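Local coordinates for protein Udp-n-acetylglucosamine pyrophosphorylase (Trypanosoma brucei, PDB 4BQH) that probably catalyses formation of UDP-N-acetylglucosamine and diphosphate from UTP and N-acetyl-alpha-D-glucosamine 1-phosphate, at residues F352-I357 with F423-V428. Residues are numbered along the deposited sequence; the frame is centred on the assembly and turned at random.
Sequences FNCANI and FRIMQV
The amide of Q427 reaches across to the backbone of N353 and C354, with NE2 toward the carbonyl of N353 and OE1 beside C354. NE2 gives a hydrogen bond to N353 O, 3.0 Å long and nearly straight at 167° on the hydrogen. The acceptor lies close to the amide plane of Q427, while NE2 sits above the carbonyl plane of N353. Q427 CG is anti to the backbone N, and the bend at chi2 (99°) brings the amide across to the carbonyl. Q427 OE1 is 3.6 Å from C354 CA and 3.7 Å from C354 SG. T308 OG1 is hydrogen-bonded to this same OE1, so both ends of the buried amide are held and its rotation is fixed. T308 lies on strand 304-309, which pairs antiparallel with 355-357 and parallel with 423-427. Both segments thus pair with the same strand in the mixed sheet of the GT-A type nucleotidyltransferase fold, and C354 and I425 both touch T308. The two segments run 81° apart where they touch. C354 points toward 423-428, and its SG meets CG2 of I425 at 4.3 Å. Further along, I357 CD1 reaches V428 CG2 at 4.4 Å, another apolar touch. N353 OD1 accepts from K311 N.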
loop_
_atom_site.group_PDB
_atom_site.type_symbol
_atom_site.label_atom_id
_atom_site.label_comp_id
_atom_site.label_asym_id
_atom_site.label_seq_id
_atom_site.Cartn_x
_atom_site.Cartn_y
_atom_site.Cartn_z
ATOM N N PHE A 352 -23.535 5.169 -0.791
ATOM C CA PHE A 352 -22.248 4.545 -1.145
ATOM C C PHE A 352 -21.152 5.411 -0.573
ATOM O O PHE A 352 -20.736 6.385 -1.187
ATOM C CB PHE A 352 -22.100 4.447 -2.654
ATOM C CG PHE A 352 -23.019 3.437 -3.293
ATOM C CD1 PHE A 352 -22.604 2.112 -3.452
ATOM C CD2 PHE A 352 -24.280 3.812 -3.757
ATOM C CE1 PHE A 352 -23.438 1.173 -4.058
ATOM C CE2 PHE A 352 -25.121 2.871 -4.359
ATOM C CZ PHE A 352 -24.697 1.556 -4.509
ATOM N N ASN A 353 -20.695 5.053 0.623
ATOM C CA ASN A 353 -19.864 5.966 1.405
ATOM C C ASN A 353 -18.601 5.298 1.955
ATOM O O ASN A 353 -18.008 5.770 2.916
ATOM C CB ASN A 353 -20.707 6.547 2.560
ATOM C CG ASN A 353 -20.124 7.840 3.110
ATOM O OD1 ASN A 353 -19.551 8.644 2.366
ATOM N ND2 ASN A 353 -20.314 8.063 4.406
ATOM N N CYS A 354 -18.185 4.191 1.340
ATOM C CA CYS A 354 -16.921 3.539 1.764
ATOM C C CYS A 354 -15.917 3.681 0.639
ATOM O O CYS A 354 -15.829 2.817 -0.232
ATOM C CB CYS A 354 -17.148 2.065 2.115
ATOM S SG CYS A 354 -18.223 1.847 3.557
ATOM N N ALA A 355 -15.201 4.802 0.633
ATOM C CA ALA A 355 -14.205 5.067 -0.426
ATOM C C ALA A 355 -12.917 4.260 -0.249
ATOM O O ALA A 355 -12.380 4.129 0.858
ATOM C CB ALA A 355 -13.893 6.563 -0.483
ATOM N N ASN A 356 -12.423 3.734 -1.370
ATOM C CA ASN A 356 -11.228 2.929 -1.409
ATOM C C ASN A 356 -9.961 3.774 -1.205
ATOM O O ASN A 356 -9.644 4.605 -2.041
ATOM C CB ASN A 356 -11.179 2.199 -2.763
ATOM C CG ASN A 356 -9.953 1.327 -2.898
ATOM O OD1 ASN A 356 -9.433 0.819 -1.901
ATOM N ND2 ASN A 356 -9.480 1.153 -4.124
ATOM N N ILE A 357 -9.233 3.546 -0.106
ATOM C CA ILE A 357 -7.950 4.241 0.111
ATOM C C ILE A 357 -6.733 3.307 -0.119
ATOM O O ILE A 357 -5.599 3.622 0.269
ATOM C CB ILE A 357 -7.884 4.966 1.479
ATOM C CG1 ILE A 357 -7.992 3.981 2.653
ATOM C CG2 ILE A 357 -8.987 6.033 1.566
ATOM C CD1 ILE A 357 -7.360 4.502 3.932
ATOM N N PHE A 423 -14.851 -11.429 4.215
ATOM C CA PHE A 423 -14.505 -10.050 3.803
ATOM C C PHE A 423 -15.047 -9.022 4.803
ATOM O O PHE A 423 -16.226 -9.058 5.168
ATOM C CB PHE A 423 -15.077 -9.772 2.397
ATOM C CG PHE A 423 -14.764 -8.379 1.884
ATOM C CD1 PHE A 423 -13.597 -8.149 1.154
ATOM C CD2 PHE A 423 -15.619 -7.323 2.122
ATOM C CE1 PHE A 423 -13.306 -6.892 0.668
ATOM C CE2 PHE A 423 -15.342 -6.042 1.631
ATOM C CZ PHE A 423 -14.175 -5.834 0.905
ATOM N N ARG A 424 -14.183 -8.124 5.275
ATOM C CA ARG A 424 -14.627 -7.081 6.202
ATOM C C ARG A 424 -14.150 -5.697 5.763
ATOM O O ARG A 424 -13.102 -5.543 5.119
ATOM C CB ARG A 424 -14.117 -7.358 7.616
ATOM C CG ARG A 424 -14.611 -8.670 8.253
ATOM C CD ARG A 424 -16.075 -8.504 8.626
ATOM N NE ARG A 424 -16.632 -9.713 9.260
ATOM C CZ ARG A 424 -17.257 -10.695 8.619
ATOM N NH1 ARG A 424 -17.400 -10.672 7.289
ATOM N NH2 ARG A 424 -17.728 -11.730 9.324
ATOM N N ILE A 425 -14.947 -4.701 6.124
ATOM C CA ILE A 425 -14.619 -3.288 5.903
ATOM C C ILE A 425 -14.347 -2.650 7.256
ATOM O O ILE A 425 -15.103 -2.880 8.228
ATOM C CB ILE A 425 -15.821 -2.563 5.280
ATOM C CG1 ILE A 425 -15.973 -3.001 3.810
ATOM C CG2 ILE A 425 -15.650 -1.033 5.400
ATOM C CD1 ILE A 425 -17.297 -2.608 3.164
ATOM N N MET A 426 -13.291 -1.835 7.324
ATOM C CA MET A 426 -13.029 -0.998 8.500
ATOM C C MET A 426 -13.032 0.463 8.017
ATOM O O MET A 426 -12.157 0.867 7.271
ATOM C CB MET A 426 -11.699 -1.379 9.170
ATOM C CG MET A 426 -11.444 -0.638 10.484
ATOM S SD MET A 426 -10.034 -1.377 11.361
ATOM C CE MET A 426 -8.706 -0.724 10.467
ATOM N N GLN A 427 -14.065 1.205 8.401
ATOM C CA GLN A 427 -14.212 2.601 7.979
ATOM C C GLN A 427 -13.417 3.454 8.973
ATOM O O GLN A 427 -13.708 3.434 10.155
ATOM C CB GLN A 427 -15.689 3.005 7.953
ATOM C CG GLN A 427 -15.948 4.454 7.500
ATOM C CD GLN A 427 -16.367 4.570 6.037
ATOM O OE1 GLN A 427 -15.701 4.046 5.136
ATOM N NE2 GLN A 427 -17.477 5.272 5.797
ATOM N N VAL A 428 -12.426 4.187 8.470
ATOM C CA VAL A 428 -11.481 4.928 9.309
ATOM C C VAL A 428 -11.550 6.433 9.011
ATOM O O VAL A 428 -12.147 6.859 8.028
ATOM C CB VAL A 428 -10.015 4.418 9.167
ATOM C CG1 VAL A 428 -9.898 2.963 9.593
ATOM C CG2 VAL A 428 -9.477 4.610 7.738
#